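Local coordinates for protein squalene synthase HpnC (Alicyclobacillus acidocaldarius subsp. acidocaldarius, PDB 4HD1) that probably joins two prenyl diphosphates head to head on the route to squalene, at residues S6-V9 with E10-G13; N100-M103 with E104-L107; R211-A214 with L215-R219; P236-A239 with R240-L244. One frame throughout, in Å; residues are numbered along the deposited sequence.

Contact 1 of 4, residues S6-V9 with E10-G13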
loop_
_atom_site.group_PDB
_atom_site.type_symbol
_atom_site.label_atom_id
_atom_site.label_comp_id
_atom_site.label_asym_id
_atom_site.label_seq_id
_atom_site.Cartn_x
_atom_site.Cartn_y
_atom_site.Cartn_z
ATOM N N SER A 6 8.535 4.692 -24.766
ATOM C CA SER A 6 9.707 5.191 -24.031
ATOM C C SER A 6 10.567 4.067 -23.430
ATOM O O SER A 6 11.582 4.323 -22.783
ATOM C CB SER A 6 9.277 6.185 -22.949
ATOM O OG SER A 6 8.582 5.523 -21.912
ATOM N N VAL A 7 10.145 2.829 -23.670
ATOM C CA VAL A 7 10.851 1.621 -23.254
ATOM C C VAL A 7 11.542 1.001 -24.487
ATOM O O VAL A 7 11.074 1.218 -25.610
ATOM C CB VAL A 7 9.842 0.667 -22.560
ATOM C CG1 VAL A 7 9.929 -0.772 -23.063
ATOM C CG2 VAL A 7 9.984 0.758 -21.047
ATOM N N PRO A 8 12.666 0.262 -24.298
ATOM C CA PRO A 8 13.352 -0.342 -25.451
ATOM C C PRO A 8 12.472 -1.346 -26.195
ATOM O O PRO A 8 11.697 -2.079 -25.563
ATOM C CB PRO A 8 14.552 -1.060 -24.821
ATOM C CG PRO A 8 14.757 -0.385 -23.510
ATOM C CD PRO A 8 13.374 -0.036 -23.040
ATOM N N VAL A 9 12.606 -1.362 -27.522
ATOM C CA VAL A 9 11.790 -2.189 -28.423
ATOM C C VAL A 9 11.622 -3.641 -27.954
ATOM O O VAL A 9 10.507 -4.166 -27.984
ATOM C CB VAL A 9 12.322 -2.138 -29.887
ATOM C CG1 VAL A 9 11.576 -3.122 -30.788
ATOM C CG2 VAL A 9 12.225 -0.723 -30.454
ATOM N N GLU A 10 12.712 -4.272 -27.506
ATOM C CA GLU A 10 12.682 -5.685 -27.088
ATOM C C GLU A 10 11.821 -5.901 -25.861
ATOM O O GLU A 10 11.325 -7.001 -25.646
ATOM C CB GLU A 10 14.080 -6.240 -26.784
ATOM C CG GLU A 10 15.221 -5.629 -27.576
ATOM C CD GLU A 10 15.673 -4.293 -27.010
ATOM O OE1 GLU A 10 15.930 -3.368 -27.808
ATOM O OE2 GLU A 10 15.763 -4.172 -25.769
ATOM N N LEU A 11 11.654 -4.857 -25.052
ATOM C CA LEU A 11 10.934 -4.973 -23.776
ATOM C C LEU A 11 9.476 -4.511 -23.804
ATOM O O LEU A 11 8.769 -4.637 -22.804
ATOM C CB LEU A 11 11.700 -4.247 -22.658
ATOM C CG LEU A 11 12.910 -4.993 -22.082
ATOM C CD1 LEU A 11 13.887 -4.038 -21.412
ATOM C CD2 LEU A 11 12.467 -6.084 -21.117
ATOM N N ARG A 12 9.021 -3.989 -24.939
ATOM C CA ARG A 12 7.669 -3.427 -25.024
ATOM C C ARG A 12 6.553 -4.429 -24.789
ATOM O O ARG A 12 5.523 -4.082 -24.197
ATOM C CB ARG A 12 7.460 -2.695 -26.345
ATOM C CG ARG A 12 8.042 -1.305 -26.289
ATOM C CD ARG A 12 7.981 -0.598 -27.614
ATOM N NE ARG A 12 9.091 0.333 -27.670
ATOM C CZ ARG A 12 9.480 0.988 -28.756
ATOM N NH1 ARG A 12 8.841 0.825 -29.908
ATOM N NH2 ARG A 12 10.519 1.810 -28.683
ATOM N N GLY A 13 6.757 -5.665 -25.243
ATOM C CA GLY A 13 5.810 -6.741 -24.991
ATOM C C GLY A 13 5.660 -7.023 -23.509
ATOM O O GLY A 13 4.540 -7.103 -22.998
#
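Arg12 reaches back from the first turn of helix 12-25 and takes hold of the backbone carbonyl of Val7, five residues earlier. Two nitrogens on one side of the guanidinium share the single oxygen: Arg12 NE lies 3.0 Å from Val7 O, with an N-H...O angle of 158°, and Arg12 NH2 lies 3.2 Å from the same Val7 O. The oxygen sits in the guanidinium plane, so this grip fixes the turn of the planar group about its bond to CD. The chain from CG to NE is extended, with CG anti to the carbonyl carbon (chi1 -81°), which carries the head back along the incoming loop. Val9 covers one face of the guanidinium, its CG2 lying 3.5 Å from Arg12 NH2 and displaced toward the rim. Along the arginine stem, Val7 CG1 meets Arg12 CG at 3.8 Å, the two side chains running past each other in opposite directions. The turn itself is closed by the backbone bond from Leu11 N to Pro8 O (2.8 Å), with a weak one from Arg12 N to Val9 O following. Glu10 bends at chi2 and brings OE2 to 3.5 Å from Pro8 CB. Were Arg12 cut back to an alanine, Val7 O would probably lose both of its donors and the CG2 methyl of Val9 its cover, letting the loop shift. The arrangement is a surface turn leading into helix 12-25, where Val7, Pro8 and Leu11 rest on Phe94 of helix 87-99, and Val7 also touches Pro42 of helix 41-56.

Contact 2 of 4, residues N100-M103 with E104-L107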
loop_
_atom_site.group_PDB
_atom_site.type_symbol
_atom_site.label_atom_id
_atom_site.label_comp_id
_atom_site.label_asym_id
_atom_site.label_seq_id
_atom_site.Cartn_x
_atom_site.Cartn_y
_atom_site.Cartn_z
ATOM N N ASN A 100 17.268 2.433 -10.384
ATOM C CA ASN A 100 18.114 2.042 -9.254
ATOM C C ASN A 100 17.319 1.764 -7.969
ATOM O O ASN A 100 17.604 2.331 -6.918
ATOM C CB ASN A 100 19.223 3.079 -9.011
ATOM C CG ASN A 100 20.350 2.536 -8.147
ATOM O OD1 ASN A 100 20.807 1.405 -8.331
ATOM N ND2 ASN A 100 20.803 3.342 -7.195
ATOM N N LEU A 101 16.318 0.895 -8.063
ATOM C CA LEU A 101 15.454 0.591 -6.916
ATOM C C LEU A 101 16.102 -0.413 -5.956
ATOM O O LEU A 101 16.704 -1.386 -6.397
ATOM C CB LEU A 101 14.087 0.072 -7.380
ATOM C CG LEU A 101 13.259 0.949 -8.329
ATOM C CD1 LEU A 101 11.994 0.221 -8.751
ATOM C CD2 LEU A 101 12.920 2.296 -7.710
ATOM N N PRO A 102 15.992 -0.168 -4.638
ATOM C CA PRO A 102 16.510 -1.130 -3.661
ATOM C C PRO A 102 15.596 -2.353 -3.533
ATOM O O PRO A 102 14.418 -2.280 -3.894
ATOM C CB PRO A 102 16.512 -0.325 -2.355
ATOM C CG PRO A 102 15.394 0.640 -2.529
ATOM C CD PRO A 102 15.424 1.025 -3.982
HETATM N N MSE A 103 16.134 -3.453 -3.014
HETATM C CA MSE A 103 15.385 -4.703 -2.895
HETATM C C MSE A 103 14.406 -4.741 -1.715
HETATM O O MSE A 103 13.339 -5.347 -1.811
HETATM C CB MSE A 103 16.347 -5.877 -2.792
HETATM C CG MSE A 103 15.834 -7.148 -3.422
HETATM SE SE MSE A 103 16.941 -8.655 -2.891
HETATM C CE MSE A 103 17.149 -9.530 -4.608
ATOM N N GLU A 104 14.770 -4.090 -0.613
ATOM C CA GLU A 104 13.998 -4.177 0.632
ATOM C C GLU A 104 12.477 -3.931 0.493
ATOM O O GLU A 104 11.683 -4.690 1.049
ATOM C CB GLU A 104 14.603 -3.281 1.728
ATOM C CG GLU A 104 13.991 -3.503 3.106
ATOM C CD GLU A 104 14.424 -2.472 4.135
ATOM O OE1 GLU A 104 14.491 -1.262 3.810
ATOM O OE2 GLU A 104 14.683 -2.872 5.288
ATOM N N PRO A 105 12.066 -2.878 -0.242
ATOM C CA PRO A 105 10.615 -2.660 -0.328
ATOM C C PRO A 105 9.853 -3.803 -0.994
ATOM O O PRO A 105 8.738 -4.113 -0.575
ATOM C CB PRO A 105 10.497 -1.383 -1.162
ATOM C CG PRO A 105 11.799 -0.683 -0.961
ATOM C CD PRO A 105 12.823 -1.774 -0.864
ATOM N N PHE A 106 10.449 -4.420 -2.013
ATOM C CA PHE A 106 9.833 -5.570 -2.676
ATOM C C PHE A 106 9.689 -6.751 -1.714
ATOM O O PHE A 106 8.613 -7.352 -1.628
ATOM C CB PHE A 106 10.631 -5.982 -3.908
ATOM C CG PHE A 106 10.592 -4.974 -5.016
ATOM C CD1 PHE A 106 9.510 -4.918 -5.886
ATOM C CD2 PHE A 106 11.642 -4.080 -5.194
ATOM C CE1 PHE A 106 9.472 -3.984 -6.910
ATOM C CE2 PHE A 106 11.612 -3.151 -6.218
ATOM C CZ PHE A 106 10.525 -3.100 -7.078
ATOM N N LEU A 107 10.768 -7.060 -0.990
ATOM C CA LEU A 107 10.758 -8.114 0.033
ATOM C C LEU A 107 9.765 -7.829 1.162
ATOM O O LEU A 107 9.235 -8.752 1.763
ATOM C CB LEU A 107 12.158 -8.324 0.625
ATOM C CG LEU A 107 13.283 -8.849 -0.270
ATOM C CD1 LEU A 107 14.625 -8.701 0.435
ATOM C CD2 LEU A 107 13.053 -10.297 -0.678
#
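Leu101 and Phe106 meet at the apolar centre of this turn, where the chain passes from helix 87-99 into helix 104-118. Leu101 CD1 comes to 4.0 Å from Phe106 CZ, approaching the ring at its edge and in its plane, and the two side chains cross at about a right angle. With CG anti to the carbonyl carbon (chi1 -68°), the phenyl group is directed back toward the incoming loop, which it meets with its edge. Apart from this pair, the two prolines meet at about a right angle, Pro102 CG lying 3.9 Å from Pro105 CD. The selenomethionine at Met103 bends at chi3, and its SE touches Leu107 CD1 at 4.1 Å. Farther out, backbone carbonyls line the ring: Pro102 O is 3.6 Å from Phe106 CD2, and Met103 O also lies at the edge. Met103 O is engaged by the helix, accepting a nearly straight bond from Leu107 N (3.2 Å, N-H...O angle 171°). At the polar edge the Glu104 chain is extended beyond CG, and its OE2 forms a salt bridge with Arg108. With a serine at Phe106, the Leu101 methyl is likely to be left beside a gap. Asn100, with positive phi, closes helix 87-99 in a Schellman motif, four residues before helix 104-118 begins. Phe106 is set edge-to-face against Phe50 and packs on Leu92 and Ile96 of helix 87-99; Pro105 rests on Pro138 and Leu142 of helix 137-146, while Met103 and Leu107 touch Arg77 of helix 65-81.

Contact 3 of 4, residues R211-A214 with L215-R219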
loop_
_atom_site.group_PDB
_atom_site.type_symbol
_atom_site.label_atom_id
_atom_site.label_comp_id
_atom_site.label_asym_id
_atom_site.label_seq_id
_atom_site.Cartn_x
_atom_site.Cartn_y
_atom_site.Cartn_z
ATOM N N ARG A 211 -15.227 6.543 20.306
ATOM C CA ARG A 211 -14.045 7.245 20.810
ATOM C C ARG A 211 -12.743 6.604 20.341
ATOM O O ARG A 211 -11.753 7.299 20.116
ATOM C CB ARG A 211 -14.066 7.331 22.335
ATOM C CG ARG A 211 -14.963 8.429 22.877
ATOM C CD ARG A 211 -14.853 8.552 24.387
ATOM N NE ARG A 211 -15.682 9.646 24.891
ATOM C CZ ARG A 211 -16.960 9.529 25.248
ATOM N NH1 ARG A 211 -17.582 8.356 25.171
ATOM N NH2 ARG A 211 -17.620 10.591 25.687
ATOM N N CYS A 212 -12.747 5.282 20.197
ATOM C CA CYS A 212 -11.581 4.565 19.687
ATOM C C CYS A 212 -11.320 4.858 18.208
ATOM O O CYS A 212 -10.175 5.095 17.812
ATOM C CB CYS A 212 -11.730 3.064 19.899
ATOM S SG CYS A 212 -10.363 2.127 19.188
ATOM N N ILE A 213 -12.382 4.824 17.403
ATOM C CA ILE A 213 -12.317 5.201 15.992
ATOM C C ILE A 213 -11.783 6.634 15.873
ATOM O O ILE A 213 -10.886 6.898 15.069
ATOM C CB ILE A 213 -13.698 5.087 15.295
ATOM C CG1 ILE A 213 -14.337 3.701 15.511
ATOM C CG2 ILE A 213 -13.594 5.424 13.812
ATOM C CD1 ILE A 213 -13.699 2.540 14.769
ATOM N N ALA A 214 -12.318 7.538 16.695
ATOM C CA ALA A 214 -11.866 8.933 16.735
ATOM C C ALA A 214 -10.374 9.053 17.021
ATOM O O ALA A 214 -9.689 9.840 16.379
ATOM C CB ALA A 214 -12.678 9.741 17.740
ATOM N N LEU A 215 -9.873 8.261 17.967
ATOM C CA LEU A 215 -8.444 8.251 18.274
ATOM C C LEU A 215 -7.594 7.857 17.060
ATOM O O LEU A 215 -6.543 8.455 16.815
ATOM C CB LEU A 215 -8.143 7.319 19.450
ATOM C CG LEU A 215 -6.675 7.259 19.890
ATOM C CD1 LEU A 215 -6.216 8.594 20.468
ATOM C CD2 LEU A 215 -6.437 6.129 20.880
ATOM N N GLU A 216 -8.055 6.857 16.311
ATOM C CA GLU A 216 -7.347 6.400 15.108
ATOM C C GLU A 216 -7.370 7.462 14.012
ATOM O O GLU A 216 -6.348 7.733 13.377
ATOM C CB GLU A 216 -7.924 5.077 14.574
ATOM C CG GLU A 216 -8.114 3.965 15.603
ATOM C CD GLU A 216 -6.887 3.691 16.467
ATOM O OE1 GLU A 216 -5.791 4.224 16.195
ATOM O OE2 GLU A 216 -7.023 2.924 17.435
ATOM N N VAL A 217 -8.544 8.058 13.807
ATOM C CA VAL A 217 -8.724 9.143 12.850
ATOM C C VAL A 217 -7.737 10.284 13.127
ATOM O O VAL A 217 -7.065 10.755 12.206
ATOM C CB VAL A 217 -10.187 9.646 12.841
ATOM C CG1 VAL A 217 -10.329 10.924 12.017
ATOM C CG2 VAL A 217 -11.111 8.559 12.309
ATOM N N ASP A 218 -7.636 10.697 14.392
ATOM C CA ASP A 218 -6.694 11.738 14.816
ATOM C C ASP A 218 -5.244 11.359 14.522
ATOM O O ASP A 218 -4.470 12.193 14.050
ATOM C CB ASP A 218 -6.837 12.040 16.316
ATOM C CG ASP A 218 -8.187 12.649 16.682
ATOM O OD1 ASP A 218 -9.039 12.859 15.790
ATOM O OD2 ASP A 218 -8.392 12.919 17.886
ATOM N N ARG A 219 -4.882 10.109 14.813
ATOM C CA ARG A 219 -3.531 9.604 14.565
ATOM C C ARG A 219 -3.173 9.699 13.083
ATOM O O ARG A 219 -2.058 10.107 12.726
ATOM C CB ARG A 219 -3.407 8.151 15.019
ATOM C CG ARG A 219 -3.289 7.951 16.519
ATOM C CD ARG A 219 -2.872 6.520 16.804
ATOM N NE ARG A 219 -2.594 6.267 18.217
ATOM C CZ ARG A 219 -3.273 5.413 18.976
ATOM N NH1 ARG A 219 -4.280 4.715 18.470
ATOM N NH2 ARG A 219 -2.941 5.254 20.250
#
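Cys212 and Glu216 stand one turn apart on helix 207-227 of this all-helical, squalene/phytoene synthase-family protein, and their side chains meet where Cys212 SG lies 3.9 Å from Glu216 OE2. With CG anti to the carbonyl carbon (chi1 -49°), Glu216 brings CG to 3.2 Å from Cys212 O; the bend at chi2 then turns the carboxylate toward Cys212 SG. On the neighbouring flank Ile213 CG2 and Val217 CG2 touch at 4.3 Å. Beneath these side chains run the regular i to i+4 bonds of an alpha helix, among them Val217 N to Ile213 O at 2.9 Å. Val217 and Ile213 face Ile256 of helix 236-257, whereas Cys212 and Leu215 lean on Asp189 of helix 187-191. The carboxylates of Glu216 and Asp189 come close together, and Arg219, one turn beyond Leu215, joins both in salt bridges, which would probably offset their mutual repulsion. Trp125 adds a cation-pi contact to the same arginine, and Leu215 CG covers one face of its guanidinium. Arg219 NH1 meets Glu216 OE1 at 2.8 Å, on the syn side but 29° out of the carboxylate plane, with that oxygen lying in the guanidinium plane.

Contact 4 of 4, residues P236-A239 with R240-L244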
loop_
_atom_site.group_PDB
_atom_site.type_symbol
_atom_site.label_atom_id
_atom_site.label_comp_id
_atom_site.label_asym_id
_atom_site.label_seq_id
_atom_site.Cartn_x
_atom_site.Cartn_y
_atom_site.Cartn_z
ATOM N N PRO A 236 7.256 18.679 -9.246
ATOM C CA PRO A 236 5.835 19.086 -9.148
ATOM C C PRO A 236 4.816 18.009 -9.582
ATOM O O PRO A 236 3.727 17.920 -9.007
ATOM C CB PRO A 236 5.736 20.334 -10.048
ATOM C CG PRO A 236 7.124 20.689 -10.466
ATOM C CD PRO A 236 8.102 19.699 -9.900
ATOM N N ARG A 237 5.171 17.196 -10.573
ATOM C CA ARG A 237 4.320 16.080 -10.982
ATOM C C ARG A 237 4.102 15.080 -9.838
ATOM O O ARG A 237 2.965 14.690 -9.563
ATOM C CB ARG A 237 4.896 15.380 -12.210
ATOM C CG ARG A 237 4.909 16.229 -13.470
ATOM C CD ARG A 237 3.681 15.948 -14.305
ATOM N NE ARG A 237 3.995 15.913 -15.733
ATOM C CZ ARG A 237 3.383 15.134 -16.620
ATOM N NH1 ARG A 237 2.428 14.296 -16.229
ATOM N NH2 ARG A 237 3.741 15.182 -17.898
ATOM N N LEU A 238 5.179 14.676 -9.163
ATOM C CA LEU A 238 5.039 13.816 -7.987
ATOM C C LEU A 238 4.327 14.546 -6.839
ATOM O O LEU A 238 3.522 13.939 -6.120
ATOM C CB LEU A 238 6.395 13.245 -7.532
ATOM C CG LEU A 238 6.407 12.344 -6.280
ATOM C CD1 LEU A 238 5.394 11.211 -6.369
ATOM C CD2 LEU A 238 7.798 11.787 -6.025
ATOM N N ALA A 239 4.595 15.841 -6.686
ATOM C CA ALA A 239 3.968 16.621 -5.618
ATOM C C ALA A 239 2.445 16.603 -5.727
ATOM O O ALA A 239 1.757 16.335 -4.742
ATOM C CB ALA A 239 4.502 18.058 -5.589
ATOM N N ARG A 240 1.921 16.855 -6.925
ATOM C CA ARG A 240 0.472 16.844 -7.146
ATOM C C ARG A 240 -0.141 15.458 -6.935
ATOM O O ARG A 240 -1.260 15.340 -6.427
ATOM C CB ARG A 240 0.126 17.377 -8.534
ATOM C CG ARG A 240 0.515 18.826 -8.766
ATOM C CD ARG A 240 -0.080 19.375 -10.056
ATOM N NE ARG A 240 0.905 20.175 -10.786
ATOM C CZ ARG A 240 1.505 19.794 -11.911
ATOM N NH1 ARG A 240 1.210 18.627 -12.476
ATOM N NH2 ARG A 240 2.396 20.586 -12.482
ATOM N N GLN A 241 0.597 14.415 -7.315
ATOM C CA GLN A 241 0.160 13.035 -7.086
ATOM C C GLN A 241 0.019 12.776 -5.587
ATOM O O GLN A 241 -1.004 12.255 -5.133
ATOM C CB GLN A 241 1.141 12.032 -7.707
ATOM C CG GLN A 241 0.572 10.637 -7.913
ATOM C CD GLN A 241 -0.530 10.620 -8.960
ATOM O OE1 GLN A 241 -0.270 10.712 -10.164
ATOM N NE2 GLN A 241 -1.773 10.518 -8.504
ATOM N N LEU A 242 1.045 13.160 -4.826
ATOM C CA LEU A 242 1.026 13.015 -3.368
ATOM C C LEU A 242 -0.094 13.819 -2.740
ATOM O O LEU A 242 -0.802 13.313 -1.873
ATOM C CB LEU A 242 2.364 13.423 -2.746
ATOM C CG LEU A 242 3.539 12.494 -3.041
ATOM C CD1 LEU A 242 4.823 13.177 -2.603
ATOM C CD2 LEU A 242 3.382 11.130 -2.373
ATOM N N LYS A 243 -0.261 15.061 -3.188
ATOM C CA LYS A 243 -1.316 15.918 -2.658
ATOM C C LYS A 243 -2.654 15.203 -2.815
ATOM O O LYS A 243 -3.475 15.132 -1.899
ATOM C CB LYS A 243 -1.328 17.270 -3.372
ATOM C CG LYS A 243 -2.457 18.198 -2.939
ATOM C CD LYS A 243 -2.189 19.634 -3.384
ATOM C CE LYS A 243 -3.453 20.481 -3.370
ATOM N NZ LYS A 243 -3.250 21.797 -4.049
ATOM N N LEU A 244 -2.852 14.637 -3.980
ATOM C CA LEU A 244 -4.100 13.997 -4.289
ATOM C C LEU A 244 -4.337 12.708 -3.484
ATOM O O LEU A 244 -5.460 12.465 -3.037
ATOM C CB LEU A 244 -4.162 13.749 -5.779
ATOM C CG LEU A 244 -5.326 12.886 -6.237
ATOM C CD1 LEU A 244 -6.654 13.604 -6.005
ATOM C CD2 LEU A 244 -5.153 12.561 -7.715
#
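Leu238 and Leu242 pack against each other one helical turn apart, Leu238 CD1 resting 4.0 Å from Leu242 CG as the side chains cross obliquely. Their first torsions differ: Leu238 holds CG anti to the backbone N (chi1 179°), Leu242 anti to the carbonyl carbon (chi1 -69°), which brings the branches together. Leu242 CG also sits 3.4 Å from Leu238 O, the carbonyl that accepts the bond from Leu242 N (2.9 Å). On the outer flank Arg240 bends at chi3 and folds back along the helix, with Pro236 O under one face of its guanidinium, displaced toward the rim, and its CG 3.3 Å from Pro236 O. Arg240 NH1 comes to 4.1 Å from Arg237 CD, and the two guanidinium planes are 27° apart. Arg237 NH1 turns instead to the carbonyl of Phe35. Gln241, bent at chi2, binds the backbone of the same region with both ends of its amide, OE1 to Phe35 N and NE2 to Val31 O. These first two and a half turns of a proline-led amphipathic alpha helix set Leu238 facing helix 137-146, Leu242 beside it, and Arg237 and Arg240 on the exposed side, in a fold of the squalene/phytoene synthase type.

In the fold
All four contacts are local, two where a loop enters a helix and two along a helix, met in series; none encloses, crosses or touches another. Contact 1 closes the loop that leads into helix 12-25, far out at the surface. Contact 2 shapes the short connection from helix 87-99 to helix 104-118, and helix 87-99 also carries the side chains of contact 1. Contacts 3 and 4 lie within successive helices, 207-227 and 236-257, their centres about 27 Å apart; the far part of helix 236-257 packs against contact 3. Helix 137-146 is touched by both contacts 2 and 4. Contacts 1 and 3, about 47 Å apart between centres, lie on opposite sides of the chain's centre.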